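Long-range contact in transcriptional regulator, MerR family (Listeria monocytogenes str. 4b F2365, PDB 3GP4), which probably binds promoter DNA as a dimer through its helix-turn-helix domain and regulates transcription, as other MerR-family proteins do: residues 25-30 with 63-68. Numbering follows the deposited sequence.
Sequences IGLIPP and EALIDY
I66, on helix 62-74, lies against the turn that ends helix 16-25 and touches I25, G26 and L27 in succession. Its CB sits 4.0 Å from G26 O. From there the side chain divides: CG2 rests near the carbonyl oxygens of I25 and G26, while CG1, anti to the carbonyl carbon of I66 (chi1 -70°), passes between I25 O and CD2 of L27, 3.7 Å from the latter. An extended second torsion (chi2 168°) carries the tip onward, and I66 CD1 ends 3.4 Å from I25 O and 3.7 Å from I25 CD1, the two isoleucine side chains crossing at about a right angle. Beside them, the CD2 branch of L27 rests against both I66 CG1 and L65 CB; the separation of 3.4 Å between L27 CD2 and L65 CB is tight for two carbons. I62 extends this apolar patch along the same helix, touching both I25 and L27.

G26 closes helix 16-25 in a Schellman motif, with the positive phi (85°) that glycine adopts readily. No direct hydrogen bond links the segments. Instead, one water donates to G26 O (2.6 Å) and to I66 O, bridging the two backbones. Within the family's helix-turn-helix region, the fit of turn to helix therefore rests mainly on aliphatic shape, and the shared water adds the directional element that those contacts lack.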
loop_
_atom_site.group_PDB
_atom_site.type_symbol
_atom_site.label_atom_id
_atom_site.label_comp_id
_atom_site.label_asym_id
_atom_site.label_seq_id
_atom_site.Cartn_x
_atom_site.Cartn_y
_atom_site.Cartn_z
ATOM N N ILE A 25 22.041 0.361 9.843
ATOM C CA ILE A 25 21.343 1.616 10.148
ATOM C C ILE A 25 20.504 1.590 11.448
ATOM O O ILE A 25 19.859 2.575 11.807
ATOM C CB ILE A 25 20.532 2.158 8.951
ATOM C CG1 ILE A 25 19.305 1.298 8.648
ATOM C CG2 ILE A 25 21.478 2.488 7.742
ATOM C CD1 ILE A 25 18.219 2.139 7.964
ATOM N N GLY A 26 20.542 0.458 12.132
ATOM C CA GLY A 26 19.889 0.307 13.420
ATOM C C GLY A 26 18.421 -0.057 13.387
ATOM O O GLY A 26 17.648 0.379 14.262
ATOM N N LEU A 27 18.017 -0.825 12.383
ATOM C CA LEU A 27 16.665 -1.381 12.362
ATOM C C LEU A 27 16.565 -2.659 13.182
ATOM O O LEU A 27 15.522 -2.943 13.770
ATOM C CB LEU A 27 16.254 -1.672 10.941
ATOM C CG LEU A 27 15.813 -0.405 10.182
ATOM C CD1 LEU A 27 15.698 -0.807 8.688
ATOM C CD2 LEU A 27 14.479 0.145 10.663
ATOM N N ILE A 28 17.663 -3.399 13.248
ATOM C CA ILE A 28 17.742 -4.608 14.096
ATOM C C ILE A 28 18.934 -4.482 15.035
ATOM O O ILE A 28 19.853 -3.682 14.786
ATOM C CB ILE A 28 17.819 -5.924 13.284
ATOM C CG1 ILE A 28 19.178 -6.051 12.551
ATOM C CG2 ILE A 28 16.569 -6.031 12.360
ATOM C CD1 ILE A 28 19.334 -7.270 11.602
ATOM N N PRO A 29 18.901 -5.229 16.145
ATOM C CA PRO A 29 20.021 -5.099 17.097
ATOM C C PRO A 29 21.349 -5.607 16.506
ATOM O O PRO A 29 21.341 -6.474 15.631
ATOM C CB PRO A 29 19.578 -5.963 18.292
ATOM C CG PRO A 29 18.088 -6.078 18.175
ATOM C CD PRO A 29 17.785 -6.028 16.679
ATOM N N PRO A 30 22.503 -5.092 16.987
ATOM C CA PRO A 30 23.773 -5.592 16.465
ATOM C C PRO A 30 23.886 -7.108 16.611
ATOM O O PRO A 30 23.470 -7.668 17.606
ATOM C CB PRO A 30 24.807 -4.923 17.372
ATOM C CG PRO A 30 24.123 -3.694 17.856
ATOM C CD PRO A 30 22.718 -4.159 18.105
ATOM N N GLU A 63 12.372 5.710 10.013
ATOM C CA GLU A 63 12.778 6.514 11.209
ATOM C C GLU A 63 12.040 6.057 12.467
ATOM O O GLU A 63 12.622 6.063 13.541
ATOM C CB GLU A 63 12.659 8.040 11.004
ATOM C CG GLU A 63 13.470 8.630 9.788
ATOM C CD GLU A 63 14.987 8.390 9.847
ATOM O OE1 GLU A 63 15.557 8.142 10.935
ATOM O OE2 GLU A 63 15.640 8.474 8.780
ATOM N N ALA A 64 10.771 5.651 12.332
ATOM C CA ALA A 64 10.005 5.198 13.507
ATOM C C ALA A 64 10.609 3.887 14.011
ATOM O O ALA A 64 10.765 3.702 15.224
ATOM C CB ALA A 64 8.527 5.018 13.165
ATOM N N LEU A 65 10.970 2.997 13.081
ATOM C CA LEU A 65 11.444 1.650 13.436
ATOM C C LEU A 65 12.838 1.739 14.079
ATOM O O LEU A 65 13.131 0.992 15.018
ATOM C CB LEU A 65 11.462 0.725 12.221
ATOM C CG LEU A 65 10.050 0.366 11.682
ATOM C CD1 LEU A 65 10.206 -0.361 10.380
ATOM C CD2 LEU A 65 9.287 -0.504 12.675
ATOM N N ILE A 66 13.655 2.659 13.572
ATOM C CA ILE A 66 14.979 2.933 14.173
ATOM C C ILE A 66 14.812 3.443 15.600
ATOM O O ILE A 66 15.519 2.955 16.513
ATOM C CB ILE A 66 15.840 3.857 13.290
ATOM C CG1 ILE A 66 16.278 3.085 12.028
ATOM C CG2 ILE A 66 17.144 4.309 14.007
ATOM C CD1 ILE A 66 16.903 3.976 10.922
ATOM N N ASP A 67 13.866 4.366 15.820
ATOM C CA ASP A 67 13.573 4.894 17.191
ATOM C C ASP A 67 13.134 3.791 18.128
ATOM O O ASP A 67 13.528 3.786 19.303
ATOM C CB ASP A 67 12.439 5.961 17.217
ATOM C CG ASP A 67 12.914 7.363 16.895
ATOM O OD1 ASP A 67 14.082 7.554 16.502
ATOM O OD2 ASP A 67 12.092 8.302 17.027
ATOM N N TYR A 68 12.300 2.888 17.622
ATOM C CA TYR A 68 11.737 1.797 18.422
ATOM C C TYR A 68 12.838 0.861 18.901
ATOM O O TYR A 68 12.925 0.544 20.107
ATOM C CB TYR A 68 10.681 1.025 17.617
ATOM C CG TYR A 68 10.102 -0.137 18.383
ATOM C CD1 TYR A 68 9.121 0.062 19.332
ATOM C CD2 TYR A 68 10.559 -1.437 18.158
ATOM C CE1 TYR A 68 8.582 -0.999 20.051
ATOM C CE2 TYR A 68 10.033 -2.510 18.879
ATOM C CZ TYR A 68 9.030 -2.271 19.821
ATOM O OH TYR A 68 8.485 -3.324 20.547
HETATM O O HOH W 1 18.126 1.820 16.320
#